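Local coordinates for macrolide export ATP-binding/permease protein MacB (Actinobacillus actinomycetemcomitans, PDB 3FTJ), which probably forms, as a homodimer, the inner-membrane ABC transporter of a tripartite efflux system that confers resistance to macrolides, seen here as its periplasmic region, at residues 34-48 against 192-205. Numbering follows the deposited sequence.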
loop_
_atom_site.group_PDB
_atom_site.type_symbol
_atom_site.label_atom_id
_atom_site.label_comp_id
_atom_site.label_asym_id
_atom_site.label_seq_id
_atom_site.Cartn_x
_atom_site.Cartn_y
_atom_site.Cartn_z
ATOM N N ASN A 34 -0.392 -2.413 -14.889
ATOM C CA ASN A 34 0.882 -2.733 -15.519
ATOM C C ASN A 34 2.031 -2.812 -14.533
ATOM O O ASN A 34 3.080 -3.390 -14.832
ATOM C CB ASN A 34 1.186 -1.763 -16.658
ATOM C CG ASN A 34 0.466 -2.132 -17.933
ATOM O OD1 ASN A 34 -0.146 -1.288 -18.586
ATOM N ND2 ASN A 34 0.532 -3.406 -18.295
ATOM N N LEU A 35 1.835 -2.251 -13.344
ATOM C CA LEU A 35 2.825 -2.416 -12.283
ATOM C C LEU A 35 2.862 -3.886 -11.860
ATOM O O LEU A 35 1.815 -4.504 -11.680
ATOM C CB LEU A 35 2.487 -1.518 -11.088
ATOM C CG LEU A 35 2.650 -0.015 -11.353
ATOM C CD1 LEU A 35 2.110 0.822 -10.203
ATOM C CD2 LEU A 35 4.125 0.315 -11.616
ATOM N N LYS A 36 4.066 -4.433 -11.706
ATOM C CA LYS A 36 4.253 -5.837 -11.337
ATOM C C LYS A 36 5.180 -5.972 -10.150
ATOM O O LYS A 36 6.005 -5.100 -9.886
ATOM C CB LYS A 36 4.878 -6.635 -12.486
ATOM C CG LYS A 36 4.372 -6.317 -13.863
ATOM C CD LYS A 36 5.162 -7.099 -14.878
ATOM C CE LYS A 36 4.685 -6.851 -16.298
ATOM N NZ LYS A 36 5.294 -7.841 -17.273
ATOM N N ILE A 37 5.069 -7.098 -9.462
ATOM C CA ILE A 37 5.976 -7.421 -8.365
ATOM C C ILE A 37 7.437 -7.412 -8.821
ATOM O O ILE A 37 8.323 -7.004 -8.067
ATOM C CB ILE A 37 5.617 -8.781 -7.730
ATOM C CG1 ILE A 37 4.281 -8.672 -6.994
ATOM C CG2 ILE A 37 6.713 -9.242 -6.778
ATOM C CD1 ILE A 37 4.263 -7.598 -5.921
ATOM N N SER A 38 7.691 -7.832 -10.058
ATOM C CA SER A 38 9.061 -7.822 -10.584
ATOM C C SER A 38 9.594 -6.394 -10.757
ATOM O O SER A 38 10.786 -6.150 -10.564
ATOM C CB SER A 38 9.157 -8.583 -11.907
ATOM O OG SER A 38 8.282 -8.045 -12.879
ATOM N N ASP A 39 8.713 -5.467 -11.134
ATOM C CA ASP A 39 9.038 -4.052 -11.099
ATOM C C ASP A 39 9.512 -3.674 -9.689
ATOM O O ASP A 39 10.574 -3.067 -9.529
ATOM C CB ASP A 39 7.823 -3.195 -11.468
ATOM C CG ASP A 39 7.378 -3.376 -12.912
ATOM O OD1 ASP A 39 8.153 -3.897 -13.744
ATOM O OD2 ASP A 39 6.230 -2.981 -13.214
ATOM N N ALA A 40 8.728 -4.044 -8.672
ATOM C CA ALA A 40 9.071 -3.746 -7.284
ATOM C C ALA A 40 10.398 -4.383 -6.870
ATOM O O ALA A 40 11.170 -3.792 -6.117
ATOM C CB ALA A 40 7.950 -4.190 -6.339
ATOM N N ASN A 41 10.662 -5.587 -7.362
ATOM C CA ASN A 41 11.915 -6.259 -7.053
ATOM C C ASN A 41 13.104 -5.476 -7.606
ATOM O O ASN A 41 14.086 -5.241 -6.910
ATOM C CB ASN A 41 11.902 -7.683 -7.609
ATOM C CG ASN A 41 13.106 -8.496 -7.164
ATOM O OD1 ASN A 41 13.906 -8.941 -7.989
ATOM N ND2 ASN A 41 13.250 -8.679 -5.855
ATOM N N THR A 42 13.012 -5.062 -8.862
ATOM C CA THR A 42 14.081 -4.285 -9.477
ATOM C C THR A 42 14.310 -2.954 -8.767
ATOM O O THR A 42 15.453 -2.528 -8.568
ATOM C CB THR A 42 13.795 -4.054 -10.950
ATOM O OG1 THR A 42 13.708 -5.326 -11.599
ATOM C CG2 THR A 42 14.911 -3.229 -11.594
ATOM N N LEU A 43 13.227 -2.304 -8.361
ATOM C CA LEU A 43 13.336 -1.054 -7.618
ATOM C C LEU A 43 14.040 -1.266 -6.280
ATOM O O LEU A 43 14.855 -0.450 -5.862
ATOM C CB LEU A 43 11.956 -0.426 -7.402
ATOM C CG LEU A 43 11.259 0.116 -8.657
ATOM C CD1 LEU A 43 9.770 0.369 -8.402
ATOM C CD2 LEU A 43 11.935 1.389 -9.132
ATOM N N SER A 44 13.734 -2.372 -5.615
ATOM C CA SER A 44 14.315 -2.646 -4.301
ATOM C C SER A 44 15.831 -2.743 -4.373
ATOM O O SER A 44 16.514 -2.657 -3.351
ATOM C CB SER A 44 13.763 -3.943 -3.719
ATOM O OG SER A 44 14.156 -5.049 -4.513
ATOM N N LYS A 45 16.351 -2.922 -5.585
ATOM C CA LYS A 45 17.781 -3.110 -5.778
ATOM C C LYS A 45 18.550 -1.835 -6.123
ATOM O O LYS A 45 19.779 -1.828 -6.094
ATOM C CB LYS A 45 18.038 -4.202 -6.817
ATOM C CG LYS A 45 17.738 -5.590 -6.280
ATOM C CD LYS A 45 17.701 -6.641 -7.362
ATOM C CE LYS A 45 17.495 -8.020 -6.735
ATOM N NZ LYS A 45 17.228 -9.089 -7.742
ATOM N N GLN A 46 17.837 -0.761 -6.451
ATOM C CA GLN A 46 18.495 0.509 -6.741
ATOM C C GLN A 46 19.151 1.021 -5.470
ATOM O O GLN A 46 18.615 0.859 -4.374
ATOM C CB GLN A 46 17.504 1.542 -7.288
ATOM C CG GLN A 46 16.778 1.082 -8.533
ATOM C CD GLN A 46 17.673 0.285 -9.463
ATOM O OE1 GLN A 46 17.404 -0.883 -9.754
ATOM N NE2 GLN A 46 18.747 0.908 -9.930
ATOM N N SER A 47 20.310 1.647 -5.618
ATOM C CA SER A 47 21.104 2.040 -4.461
ATOM C C SER A 47 20.463 3.206 -3.733
ATOM O O SER A 47 20.673 3.393 -2.538
ATOM C CB SER A 47 22.530 2.399 -4.889
ATOM O OG SER A 47 22.518 3.390 -5.906
ATOM N N TYR A 48 19.680 3.993 -4.461
ATOM C CA TYR A 48 19.036 5.163 -3.874
ATOM C C TYR A 48 17.687 4.837 -3.236
ATOM O O TYR A 48 16.983 5.732 -2.777
ATOM C CB TYR A 48 18.861 6.261 -4.928
ATOM C CG TYR A 48 18.147 5.806 -6.180
ATOM C CD1 TYR A 48 18.844 5.217 -7.225
ATOM C CD2 TYR A 48 16.780 5.973 -6.321
ATOM C CE1 TYR A 48 18.196 4.801 -8.375
ATOM C CE2 TYR A 48 16.122 5.562 -7.463
ATOM C CZ TYR A 48 16.831 4.973 -8.485
ATOM O OH TYR A 48 16.176 4.565 -9.624
ATOM N N SER A 192 15.341 9.129 -11.917
ATOM C CA SER A 192 15.925 7.802 -12.121
ATOM C C SER A 192 14.830 6.740 -12.080
ATOM O O SER A 192 14.794 5.821 -12.896
ATOM C CB SER A 192 16.953 7.494 -11.032
ATOM O OG SER A 192 17.860 8.566 -10.851
ATOM N N LEU A 193 13.940 6.885 -11.108
ATOM C CA LEU A 193 12.851 5.955 -10.889
ATOM C C LEU A 193 11.927 5.936 -12.106
ATOM O O LEU A 193 11.523 4.875 -12.578
ATOM C CB LEU A 193 12.097 6.387 -9.634
ATOM C CG LEU A 193 11.241 5.379 -8.891
ATOM C CD1 LEU A 193 10.819 5.980 -7.557
ATOM C CD2 LEU A 193 10.039 5.024 -9.732
ATOM N N THR A 194 11.605 7.124 -12.613
ATOM C CA THR A 194 10.784 7.264 -13.812
ATOM C C THR A 194 11.448 6.629 -15.020
ATOM O O THR A 194 10.816 5.902 -15.780
ATOM C CB THR A 194 10.520 8.729 -14.142
ATOM O OG1 THR A 194 9.773 9.330 -13.079
ATOM C CG2 THR A 194 9.737 8.849 -15.447
ATOM N N GLU A 195 12.728 6.905 -15.213
ATOM C CA GLU A 195 13.417 6.333 -16.360
ATOM C C GLU A 195 13.497 4.811 -16.290
ATOM O O GLU A 195 13.303 4.138 -17.296
ATOM C CB GLU A 195 14.793 6.975 -16.555
ATOM C CG GLU A 195 14.689 8.350 -17.186
ATOM C CD GLU A 195 13.678 8.379 -18.334
ATOM O OE1 GLU A 195 13.790 7.534 -19.251
ATOM O OE2 GLU A 195 12.766 9.241 -18.319
ATOM N N LEU A 196 13.758 4.272 -15.100
ATOM C CA LEU A 196 13.843 2.824 -14.936
ATOM C C LEU A 196 12.507 2.148 -15.267
ATOM O O LEU A 196 12.464 1.186 -16.042
ATOM C CB LEU A 196 14.298 2.458 -13.522
ATOM C CG LEU A 196 14.378 0.971 -13.146
ATOM C CD1 LEU A 196 15.304 0.195 -14.075
ATOM C CD2 LEU A 196 14.836 0.823 -11.698
ATOM N N LEU A 197 11.420 2.670 -14.700
ATOM C CA LEU A 197 10.090 2.100 -14.931
ATOM C C LEU A 197 9.612 2.228 -16.371
ATOM O O LEU A 197 8.940 1.330 -16.876
ATOM C CB LEU A 197 9.056 2.704 -13.982
ATOM C CG LEU A 197 9.059 2.138 -12.569
ATOM C CD1 LEU A 197 8.300 3.067 -11.653
ATOM C CD2 LEU A 197 8.446 0.739 -12.546
ATOM N N LYS A 198 9.927 3.349 -17.021
ATOM C CA LYS A 198 9.691 3.486 -18.462
ATOM C C LYS A 198 10.437 2.408 -19.254
ATOM O O LYS A 198 9.878 1.805 -20.163
ATOM C CB LYS A 198 10.108 4.871 -18.971
ATOM C CG LYS A 198 9.298 6.016 -18.387
ATOM C CD LYS A 198 9.902 7.374 -18.716
ATOM C CE LYS A 198 9.746 7.717 -20.188
ATOM N NZ LYS A 198 10.084 9.156 -20.424
ATOM N N SER A 199 11.702 2.188 -18.909
ATOM C CA SER A 199 12.524 1.153 -19.536
ATOM C C SER A 199 11.898 -0.228 -19.327
ATOM O O SER A 199 11.835 -1.053 -20.246
ATOM C CB SER A 199 13.932 1.181 -18.937
ATOM O OG SER A 199 14.786 0.235 -19.556
ATOM N N LEU A 200 11.447 -0.470 -18.101
ATOM C CA LEU A 200 10.811 -1.731 -17.740
ATOM C C LEU A 200 9.525 -1.948 -18.524
ATOM O O LEU A 200 9.333 -3.000 -19.142
ATOM C CB LEU A 200 10.490 -1.730 -16.251
ATOM C CG LEU A 200 11.240 -2.634 -15.274
ATOM C CD1 LEU A 200 12.515 -3.186 -15.846
ATOM C CD2 LEU A 200 11.481 -1.886 -13.964
ATOM N N HIS A 201 8.646 -0.951 -18.497
ATOM C CA HIS A 201 7.321 -1.064 -19.115
ATOM C C HIS A 201 7.329 -0.822 -20.615
ATOM O O HIS A 201 6.387 -1.198 -21.314
ATOM C CB HIS A 201 6.340 -0.084 -18.461
ATOM C CG HIS A 201 5.928 -0.480 -17.079
ATOM N ND1 HIS A 201 4.872 0.117 -16.413
ATOM C CD2 HIS A 201 6.404 -1.434 -16.247
ATOM C CE1 HIS A 201 4.743 -0.431 -15.220
ATOM N NE2 HIS A 201 5.659 -1.377 -15.093
ATOM N N GLY A 202 8.381 -0.176 -21.108
ATOM C CA GLY A 202 8.467 0.173 -22.514
ATOM C C GLY A 202 7.740 1.462 -22.859
ATOM O O GLY A 202 7.719 1.867 -24.022
ATOM N N LYS A 203 7.154 2.105 -21.848
ATOM C CA LYS A 203 6.374 3.332 -22.035
ATOM C C LYS A 203 5.963 3.936 -20.689
ATOM O O LYS A 203 5.937 3.248 -19.665
ATOM C CB LYS A 203 5.113 3.052 -22.860
ATOM C CG LYS A 203 4.076 2.192 -22.134
ATOM C CD LYS A 203 2.833 1.995 -22.981
ATOM C CE LYS A 203 1.621 1.616 -22.131
ATOM N NZ LYS A 203 1.673 0.220 -21.584
ATOM N N LYS A 204 5.622 5.219 -20.697
ATOM C CA LYS A 204 5.190 5.891 -19.478
ATOM C C LYS A 204 3.699 5.650 -19.267
ATOM O O LYS A 204 2.858 6.400 -19.761
ATOM C CB LYS A 204 5.499 7.393 -19.538
ATOM C CG LYS A 204 5.052 8.176 -18.312
ATOM C CD LYS A 204 6.197 8.434 -17.357
ATOM C CE LYS A 204 5.732 9.151 -16.100
ATOM N NZ LYS A 204 4.670 10.137 -16.403
ATOM N N ASP A 205 3.389 4.580 -18.541
ATOM C CA ASP A 205 2.016 4.195 -18.285
ATOM C C ASP A 205 1.761 4.160 -16.786
ATOM O O ASP A 205 1.001 3.328 -16.291
ATOM C CB ASP A 205 1.724 2.831 -18.913
ATOM C CG ASP A 205 2.627 1.740 -18.382
ATOM O OD1 ASP A 205 3.353 1.991 -17.403
ATOM O OD2 ASP A 205 2.604 0.625 -18.941
#
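Helix 37-44 and the 192-201 part of helix 186-201 touch through a row of leucines and one histidine–aspartate bond, their N-to-C directions 140° apart and their axes approaching to 11.0 Å. Asp39 lies across from Leu200 and Leu43 from Leu193. In this periplasmic core of MacB the two helices pack side by side on the mixed sheet: Leu193 and Leu197 rest on Ile18 of strand 15-20, Leu43 on Ile49 of strand 49-64. Between the helices, Leu43 CD2 meets Leu196 CD2 at 3.9 Å, the two side chains lying alongside and running opposite ways. Leu196 swings CG away from its own backbone N (chi1 177°), which carries CD2 in among Leu43, Thr42 CG2 and the bent chain of Gln46. Beyond it, the Tyr48 hydroxyl abuts the CB of Ser192, whose OG is bonded back to Val188 O within its own helix. At the other end His201 is gripped through both ring nitrogens. His201 ND1 gives a nearly straight bond to the syn lone pair of Asp205 OD1 (2.6 Å), and Lys203 NZ forms a salt bridge with the other oxygen of that carboxylate. His201 NE2 donates in its ring plane to Asp39 OD2, just 2.5 Å away; with both nitrogens donating to carboxylates, the ring is probably positively charged. From the opposite face of Asp39's carboxylate, Lys36 N at the helix N-cap reaches the same OD2 at 3.0 Å.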